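Local coordinates for protein ALDH21) (Physcomitrella patens subsp. patens, PDB 5MZ5) that oxidises succinic semialdehyde to succinate with NADP(+) as cofactor, as a member of the aldehyde dehydrogenase family, at residues 79-84 / 240-245; 42-47 / 51-56. All coordinates share one frame; numbering follows the deposited sequence.

How the interactions relate
Interaction 2 closes before interaction 1 opens, so the two come in series along the chain. Their centres lie about 9 Å apart, on the same side of the chain's centre. Strand 38-44 of the small N-terminal sheet sits beside strand 239-241, an outermost strand of the six-stranded Rossmann-type sheet. The two interactions touch directly, through segments 42-47 and 240-245: Ile241 N lies 2.9 Å from Phe43 O, a probable backbone hydrogen bond, and Pro243 CD packs 3.4 Å from Ile42 CG2. Helix 75-94 presents Ala81 to interaction 1 and touches Leu44 of interaction 2. These links and interaction 1 join the N-terminal elements to the cofactor-binding fold; interaction 2 ties the N-terminal sheet together beside them.

Interaction 1. Residues 79-84 / 240-245; sequences DDAIDA and SILPVS
Ala81, on helix 75-94, turns its methyl group toward Ser240 in strand 239-241 and Leu242 just beyond it. The contact is small and buried. Its apolar part rests on one carbon: Ala81 CB lies 3.9 Å from Leu242 CD1 and 3.7 Å from Ser240 CB. Only one of the two Leu242 methyl groups comes this close. Val210, on the neighbouring strand 209-212, touches all three side chains, and Leu44 touches Ala81.

The polar part is built around Ser240 OG. The hydroxyl oxygen lies 3.4 Å from Ala81 CB, a van der Waals contact. A first torsion of -78° sets OG beside its own backbone N, where it can reach both a water and Ala45 N. The water joins the segments. It accepts a hydrogen bond from Ser240 OG at 2.7 Å and donates one to Ala81 O, also at 2.7 Å. The two bonds meet at the water at about 104°. The water therefore spans a gap of 4.3 Å between Ser240 OG and Ala81 O. Ala45 N, in the turn after strand 38-44, donates to the same hydroxyl. Ser240 OG is thus held from two directions, which should fix its rotation.

Charged groups keep to another side of the helix. Asp79 and Asp83, one turn apart, both form salt bridges with Arg257.

Leu242 lies near the cofactor site: its side chain is about 6 Å from that of Lys212, which binds NADP(+). Helix 75-94 packs here on side chains of the outermost strand 239-241 and its parallel neighbour 209-212, at the border of the Rossmann-type cofactor-binding sheet of an aldehyde dehydrogenase.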
ATOM      1  N   ASP A  79      36.362   8.029 -16.845  1.00 29.53           N
ATOM      2  CA  ASP A  79      35.596   8.406 -18.035  1.00 29.28           C
ATOM      3  C   ASP A  79      35.016   7.194 -18.749  1.00 30.63           C
ATOM      4  O   ASP A  79      33.844   7.206 -19.105  1.00 29.71           O
ATOM      5  CB  ASP A  79      36.453   9.209 -19.013  1.00 31.91           C
ATOM      6  CG  ASP A  79      36.307  10.693 -18.837  1.00 43.03           C
ATOM      7  OD1 ASP A  79      35.177  11.146 -18.538  1.00 41.62           O
ATOM      8  OD2 ASP A  79      37.321  11.414 -19.012  1.00 51.74           O
ATOM      9  N   ASP A  80      35.837   6.153 -18.929  1.00 28.42           N
ATOM     10  CA  ASP A  80      35.458   4.895 -19.574  1.00 29.82           C
ATOM     11  C   ASP A  80      34.398   4.163 -18.760  1.00 32.29           C
ATOM     12  O   ASP A  80      33.467   3.614 -19.349  1.00 30.97           O
ATOM     13  CB  ASP A  80      36.694   3.990 -19.814  1.00 32.57           C
ATOM     14  CG  ASP A  80      37.713   4.516 -20.819  1.00 41.23           C
ATOM     15  OD1 ASP A  80      37.360   5.413 -21.616  1.00 42.20           O
ATOM     16  OD2 ASP A  80      38.860   4.026 -20.811  1.00 51.15           O
ATOM     17  N   ALA A  81      34.523   4.196 -17.408  1.00 27.89           N
ATOM     18  CA  ALA A  81      33.580   3.580 -16.471  1.00 26.11           C
ATOM     19  C   ALA A  81      32.210   4.221 -16.585  1.00 27.97           C
ATOM     20  O   ALA A  81      31.198   3.510 -16.664  1.00 27.31           O
ATOM     21  CB  ALA A  81      34.104   3.689 -15.041  1.00 26.55           C
ATOM     22  N   ILE A  82      32.181   5.566 -16.603  1.00 22.97           N
ATOM     23  CA  ILE A  82      30.930   6.317 -16.707  1.00 22.57           C
ATOM     24  C   ILE A  82      30.275   6.098 -18.099  1.00 27.44           C
ATOM     25  O   ILE A  82      29.065   5.855 -18.164  1.00 26.93           O
ATOM     26  CB  ILE A  82      31.090   7.820 -16.318  1.00 24.17           C
ATOM     27  CG1 ILE A  82      31.743   7.983 -14.925  1.00 24.69           C
ATOM     28  CG2 ILE A  82      29.731   8.499 -16.345  1.00 21.96           C
ATOM     29  CD1 ILE A  82      32.311   9.410 -14.584  1.00 26.81           C
ATOM     30  N   ASP A  83      31.079   6.140 -19.195  1.00 23.73           N
ATOM     31  CA  ASP A  83      30.570   5.870 -20.551  1.00 23.40           C
ATOM     32  C   ASP A  83      29.946   4.470 -20.647  1.00 27.00           C
ATOM     33  O   ASP A  83      28.904   4.314 -21.285  1.00 26.65           O
ATOM     34  CB  ASP A  83      31.674   6.022 -21.609  1.00 24.82           C
ATOM     35  CG  ASP A  83      31.999   7.452 -21.966  1.00 38.86           C
ATOM     36  OD1 ASP A  83      31.119   8.323 -21.794  1.00 42.65           O
ATOM     37  OD2 ASP A  83      33.128   7.703 -22.436  1.00 40.92           O
ATOM     38  N   ALA A  84      30.605   3.463 -20.037  1.00 22.50           N
ATOM     39  CA  ALA A  84      30.141   2.077 -20.026  1.00 23.18           C
ATOM     40  C   ALA A  84      28.836   1.922 -19.243  1.00 27.76           C
ATOM     41  O   ALA A  84      27.985   1.159 -19.673  1.00 28.95           O
ATOM     42  CB  ALA A  84      31.216   1.160 -19.463  1.00 23.88           C
ATOM     43  N   SER A 240      31.320  -0.632 -12.149  1.00 25.21           N
ATOM     44  CA  SER A 240      32.723  -0.285 -12.024  1.00 24.73           C
ATOM     45  C   SER A 240      32.946   0.002 -10.549  1.00 27.99           C
ATOM     46  O   SER A 240      32.091   0.621  -9.915  1.00 24.77           O
ATOM     47  CB  SER A 240      33.084   0.929 -12.869  1.00 26.09           C
ATOM     48  OG  SER A 240      33.226   0.557 -14.227  1.00 29.65           O
ATOM     49  N   ILE A 241      34.043  -0.516  -9.999  1.00 27.37           N
ATOM     50  CA  ILE A 241      34.464  -0.306  -8.603  1.00 28.42           C
ATOM     51  C   ILE A 241      35.928   0.136  -8.674  1.00 33.66           C
ATOM     52  O   ILE A 241      36.810  -0.672  -8.984  1.00 31.04           O
ATOM     53  CB  ILE A 241      34.215  -1.512  -7.641  1.00 31.07           C
ATOM     54  CG1 ILE A 241      32.718  -1.938  -7.656  1.00 30.91           C
ATOM     55  CG2 ILE A 241      34.711  -1.186  -6.185  1.00 29.31           C
ATOM     56  CD1 ILE A 241      32.449  -3.265  -7.071  1.00 35.86           C
ATOM     57  N   LEU A 242      36.144   1.451  -8.490  1.00 33.32           N
ATOM     58  CA  LEU A 242      37.455   2.078  -8.610  1.00 34.96           C
ATOM     59  C   LEU A 242      37.866   2.940  -7.393  1.00 38.77           C
ATOM     60  O   LEU A 242      37.275   4.003  -7.175  1.00 36.37           O
ATOM     61  CB  LEU A 242      37.552   2.960  -9.880  1.00 35.49           C
ATOM     62  CG  LEU A 242      36.694   2.648 -11.099  1.00 41.89           C
ATOM     63  CD1 LEU A 242      36.242   3.939 -11.769  1.00 42.58           C
ATOM     64  CD2 LEU A 242      37.474   1.812 -12.110  1.00 45.87           C
ATOM     65  N   PRO A 243      38.900   2.533  -6.620  1.00 37.91           N
ATOM     66  CA  PRO A 243      39.444   3.432  -5.578  1.00 38.57           C
ATOM     67  C   PRO A 243      40.113   4.572  -6.364  1.00 41.54           C
ATOM     68  O   PRO A 243      40.828   4.331  -7.345  1.00 41.58           O
ATOM     69  CB  PRO A 243      40.469   2.554  -4.837  1.00 40.89           C
ATOM     70  CG  PRO A 243      40.225   1.149  -5.347  1.00 44.79           C
ATOM     71  CD  PRO A 243      39.714   1.311  -6.731  1.00 39.77           C
ATOM     72  N   VAL A 244      39.759   5.805  -6.041  1.00 38.11           N
ATOM     73  CA  VAL A 244      40.192   6.952  -6.843  1.00 38.05           C
ATOM     74  C   VAL A 244      41.046   7.940  -6.023  1.00 41.70           C
ATOM     75  O   VAL A 244      40.816   8.144  -4.815  1.00 40.49           O
ATOM     76  CB  VAL A 244      38.921   7.591  -7.518  1.00 41.12           C
ATOM     77  CG1 VAL A 244      39.149   9.003  -8.018  1.00 40.68           C
ATOM     78  CG2 VAL A 244      38.409   6.713  -8.656  1.00 41.00           C
ATOM     79  N   SER A 245      42.060   8.513  -6.699  1.00 38.76           N
ATOM     80  CA  SER A 245      42.960   9.530  -6.153  1.00 40.01           C
ATOM     81  C   SER A 245      42.180  10.844  -5.972  1.00 44.10           C
ATOM     82  O   SER A 245      41.137  11.056  -6.601  1.00 43.10           O
ATOM     83  CB  SER A 245      44.149   9.763  -7.088  1.00 44.53           C
ATOM     84  OG  SER A 245      43.748  10.238  -8.367  1.00 55.45           O
TER
HETATM   85  O   HOH W   1      30.894   1.010 -15.563  1.00 27.51           O

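Interaction 2. Residues 42-47 / 51-56; sequences IFLASK and GDRKWL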
ATOM      1  N   ILE A  42      40.969  -3.948  -9.855  1.00 33.08           N
ATOM      2  CA  ILE A  42      39.881  -2.988  -9.771  1.00 31.33           C
ATOM      3  C   ILE A  42      38.922  -3.357 -10.890  1.00 32.24           C
ATOM      4  O   ILE A  42      39.296  -4.135 -11.779  1.00 30.23           O
ATOM      5  CB  ILE A  42      40.325  -1.500  -9.741  1.00 34.39           C
ATOM      6  CG1 ILE A  42      41.119  -1.099 -11.004  1.00 35.38           C
ATOM      7  CG2 ILE A  42      41.126  -1.246  -8.467  1.00 34.19           C
ATOM      8  CD1 ILE A  42      41.364   0.423 -11.205  1.00 42.53           C
ATOM      9  N   PHE A  43      37.685  -2.862 -10.829  1.00 27.27           N
ATOM     10  CA  PHE A  43      36.702  -3.251 -11.815  1.00 26.92           C
ATOM     11  C   PHE A  43      36.292  -2.099 -12.682  1.00 30.36           C
ATOM     12  O   PHE A  43      35.787  -1.099 -12.198  1.00 29.38           O
ATOM     13  CB  PHE A  43      35.516  -3.977 -11.137  1.00 27.86           C
ATOM     14  CG  PHE A  43      35.986  -5.307 -10.581  1.00 28.73           C
ATOM     15  CD1 PHE A  43      35.999  -6.448 -11.380  1.00 30.65           C
ATOM     16  CD2 PHE A  43      36.520  -5.395  -9.294  1.00 28.88           C
ATOM     17  CE1 PHE A  43      36.504  -7.660 -10.889  1.00 30.35           C
ATOM     18  CE2 PHE A  43      37.043  -6.595  -8.819  1.00 30.68           C
ATOM     19  CZ  PHE A  43      37.040  -7.717  -9.625  1.00 28.53           C
ATOM     20  N   LEU A  44      36.570  -2.236 -13.976  1.00 29.85           N
ATOM     21  CA  LEU A  44      36.289  -1.232 -14.989  1.00 30.55           C
ATOM     22  C   LEU A  44      35.369  -1.845 -16.022  1.00 34.00           C
ATOM     23  O   LEU A  44      35.776  -2.762 -16.748  1.00 34.09           O
ATOM     24  CB  LEU A  44      37.607  -0.728 -15.610  1.00 31.85           C
ATOM     25  CG  LEU A  44      37.523   0.218 -16.819  1.00 38.64           C
ATOM     26  CD1 LEU A  44      36.788   1.490 -16.475  1.00 39.68           C
ATOM     27  CD2 LEU A  44      38.912   0.585 -17.314  1.00 42.50           C
ATOM     28  N   ALA A  45      34.109  -1.347 -16.070  1.00 30.28           N
ATOM     29  CA  ALA A  45      33.059  -1.815 -16.979  1.00 30.34           C
ATOM     30  C   ALA A  45      32.903  -3.354 -16.869  1.00 33.66           C
ATOM     31  O   ALA A  45      32.957  -4.064 -17.885  1.00 33.86           O
ATOM     32  CB  ALA A  45      33.377  -1.388 -18.411  1.00 31.43           C
ATOM     33  N   SER A  46      32.767  -3.843 -15.594  1.00 29.35           N
ATOM     34  CA  SER A  46      32.575  -5.245 -15.162  1.00 29.61           C
ATOM     35  C   SER A  46      33.814  -6.143 -15.233  1.00 33.57           C
ATOM     36  O   SER A  46      33.728  -7.332 -14.905  1.00 33.37           O
ATOM     37  CB  SER A  46      31.436  -5.908 -15.940  1.00 32.10           C
ATOM     38  OG  SER A  46      30.319  -5.053 -16.098  1.00 35.79           O
ATOM     39  N   LYS A  47      34.953  -5.592 -15.672  1.00 30.29           N
ATOM     40  CA  LYS A  47      36.150  -6.393 -15.900  1.00 30.62           C
ATOM     41  C   LYS A  47      37.310  -6.087 -14.944  1.00 34.05           C
ATOM     42  O   LYS A  47      37.556  -4.918 -14.631  1.00 30.86           O
ATOM     43  CB  LYS A  47      36.596  -6.288 -17.380  1.00 33.55           C
ATOM     44  CG  LYS A  47      35.495  -6.710 -18.358  1.00 48.21           C
ATOM     45  CD  LYS A  47      36.038  -7.386 -19.594  1.00 58.36           C
ATOM     46  CE  LYS A  47      34.976  -8.107 -20.393  1.00 68.54           C
ATOM     47  NZ  LYS A  47      34.366  -9.258 -19.658  1.00 71.20           N
ATOM     48  N   GLY A  51      47.370  -3.880 -14.766  1.00 53.11           N
ATOM     49  CA  GLY A  51      48.375  -3.446 -15.729  1.00 54.00           C
ATOM     50  C   GLY A  51      49.390  -2.433 -15.241  1.00 58.12           C
ATOM     51  O   GLY A  51      49.927  -2.550 -14.131  1.00 56.71           O
ATOM     52  N   ASP A  52      49.609  -1.403 -16.082  1.00 55.70           N
ATOM     53  CA  ASP A  52      50.565  -0.299 -15.922  1.00 55.88           C
ATOM     54  C   ASP A  52      50.167   0.784 -14.899  1.00 54.57           C
ATOM     55  O   ASP A  52      50.781   1.860 -14.876  1.00 55.55           O
ATOM     56  CB  ASP A  52      50.831   0.340 -17.308  1.00 59.43           C
ATOM     57  CG  ASP A  52      49.700   1.193 -17.898  1.00 77.07           C
ATOM     58  OD1 ASP A  52      48.506   0.944 -17.555  1.00 77.87           O
ATOM     59  OD2 ASP A  52      50.001   2.085 -18.728  1.00 85.63           O
ATOM     60  N   ARG A  53      49.158   0.510 -14.063  1.00 45.79           N
ATOM     61  CA  ARG A  53      48.653   1.466 -13.079  1.00 42.66           C
ATOM     62  C   ARG A  53      49.486   1.562 -11.810  1.00 43.70           C
ATOM     63  O   ARG A  53      50.169   0.610 -11.423  1.00 43.33           O
ATOM     64  CB  ARG A  53      47.175   1.183 -12.730  1.00 38.42           C
ATOM     65  CG  ARG A  53      46.223   1.463 -13.878  1.00 36.89           C
ATOM     66  CD  ARG A  53      44.858   0.881 -13.617  1.00 43.26           C
ATOM     67  NE  ARG A  53      43.972   1.104 -14.757  1.00 48.79           N
ATOM     68  CZ  ARG A  53      43.843   0.279 -15.793  1.00 60.09           C
ATOM     69  NH1 ARG A  53      44.534  -0.856 -15.841  1.00 43.04           N
ATOM     70  NH2 ARG A  53      43.026   0.583 -16.791  1.00 44.99           N
ATOM     71  N   LYS A  54      49.390   2.732 -11.153  1.00 38.42           N
ATOM     72  CA  LYS A  54      50.005   3.036  -9.877  0.50 38.05           C
ATOM     73  C   LYS A  54      49.305   2.253  -8.768  1.00 40.57           C
ATOM     74  O   LYS A  54      48.129   1.902  -8.895  1.00 38.57           O
ATOM     75  CB  LYS A  54      49.942   4.555  -9.638  1.00 41.60           C
ATOM     76  CG  LYS A  54      51.259   5.299  -9.970  1.00 56.01           C
ATOM     77  CD  LYS A  54      51.721   5.213 -11.439  1.00 68.76           C
ATOM     78  CE  LYS A  54      53.225   5.230 -11.569  1.00 74.46           C
ATOM     79  NZ  LYS A  54      53.676   4.532 -12.798  1.00 80.48           N
ATOM     80  N   TRP A  55      50.032   1.953  -7.696  1.00 38.88           N
ATOM     81  CA  TRP A  55      49.482   1.162  -6.603  1.00 38.77           C
ATOM     82  C   TRP A  55      49.045   1.985  -5.425  1.00 40.33           C
ATOM     83  O   TRP A  55      49.691   2.958  -5.066  1.00 39.94           O
ATOM     84  CB  TRP A  55      50.479   0.094  -6.137  1.00 38.44           C
ATOM     85  CG  TRP A  55      50.800  -0.959  -7.157  1.00 40.08           C
ATOM     86  CD1 TRP A  55      51.970  -1.099  -7.843  1.00 43.97           C
ATOM     87  CD2 TRP A  55      49.945  -2.028  -7.594  1.00 39.53           C
ATOM     88  NE1 TRP A  55      51.908  -2.199  -8.668  1.00 44.04           N
ATOM     89  CE2 TRP A  55      50.668  -2.780  -8.546  1.00 44.36           C
ATOM     90  CE3 TRP A  55      48.653  -2.451  -7.243  1.00 39.76           C
ATOM     91  CZ2 TRP A  55      50.146  -3.939  -9.141  1.00 43.44           C
ATOM     92  CZ3 TRP A  55      48.130  -3.587  -7.844  1.00 41.07           C
ATOM     93  CH2 TRP A  55      48.860  -4.300  -8.805  1.00 42.41           C
ATOM     94  N   LEU A  56      47.930   1.586  -4.828  1.00 35.30           N
ATOM     95  CA  LEU A  56      47.405   2.144  -3.592  1.00 33.63           C
ATOM     96  C   LEU A  56      47.708   1.100  -2.504  1.00 34.12           C
ATOM     97  O   LEU A  56      47.358  -0.084  -2.665  1.00 31.33           O
ATOM     98  CB  LEU A  56      45.880   2.390  -3.699  1.00 33.21           C
ATOM     99  CG  LEU A  56      45.142   2.828  -2.413  1.00 37.85           C
ATOM    100  CD1 LEU A  56      45.543   4.268  -1.975  1.00 38.09           C
ATOM    101  CD2 LEU A  56      43.624   2.718  -2.589  1.00 38.16           C
TER
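The contact lies beside a tight beta hairpin in the small N-terminal sheet, where Ile42 and Leu44 of strand 38-44 meet Arg53, just ahead of strand 55-59. A type I' turn from Leu44 to Lys47 leads from strand 38-44 into strand 47-49. The turn is closed by two backbone bonds, Leu44 N to Lys47 O at 2.9 Å and Lys47 N to Leu44 O at 3.1 Å.

Strands 38-44 and 55-59 are not neighbours in the sheet, because strand 66-71 runs between them. Side chains therefore make the contact. Ile42 and Leu44, two residues apart, both point toward Arg53. The Arg53 chain is extended from CG to NE and reaches across to them. Its aliphatic part meets Ile42, with CD 4.3 Å from Ile42 CD1. Farther out, Arg53 NH2 lies 4.1 Å from Leu44 CD2. Leu44 keeps CG anti to the backbone N (chi1 173°), which carries CD2 out toward NH2, and its side chain crosses that of Arg53 at about a right angle.

The charged end is held by other residues. Arg53 NE forms a salt bridge with Asp77 on helix 75-94, and NH1 bonds to Asp50 O. Leu44 also touches Asp77. The chemistry is thus divided: polar partners anchor the guanidinium, while the two aliphatic residues contribute loose van der Waals contacts along the arginine.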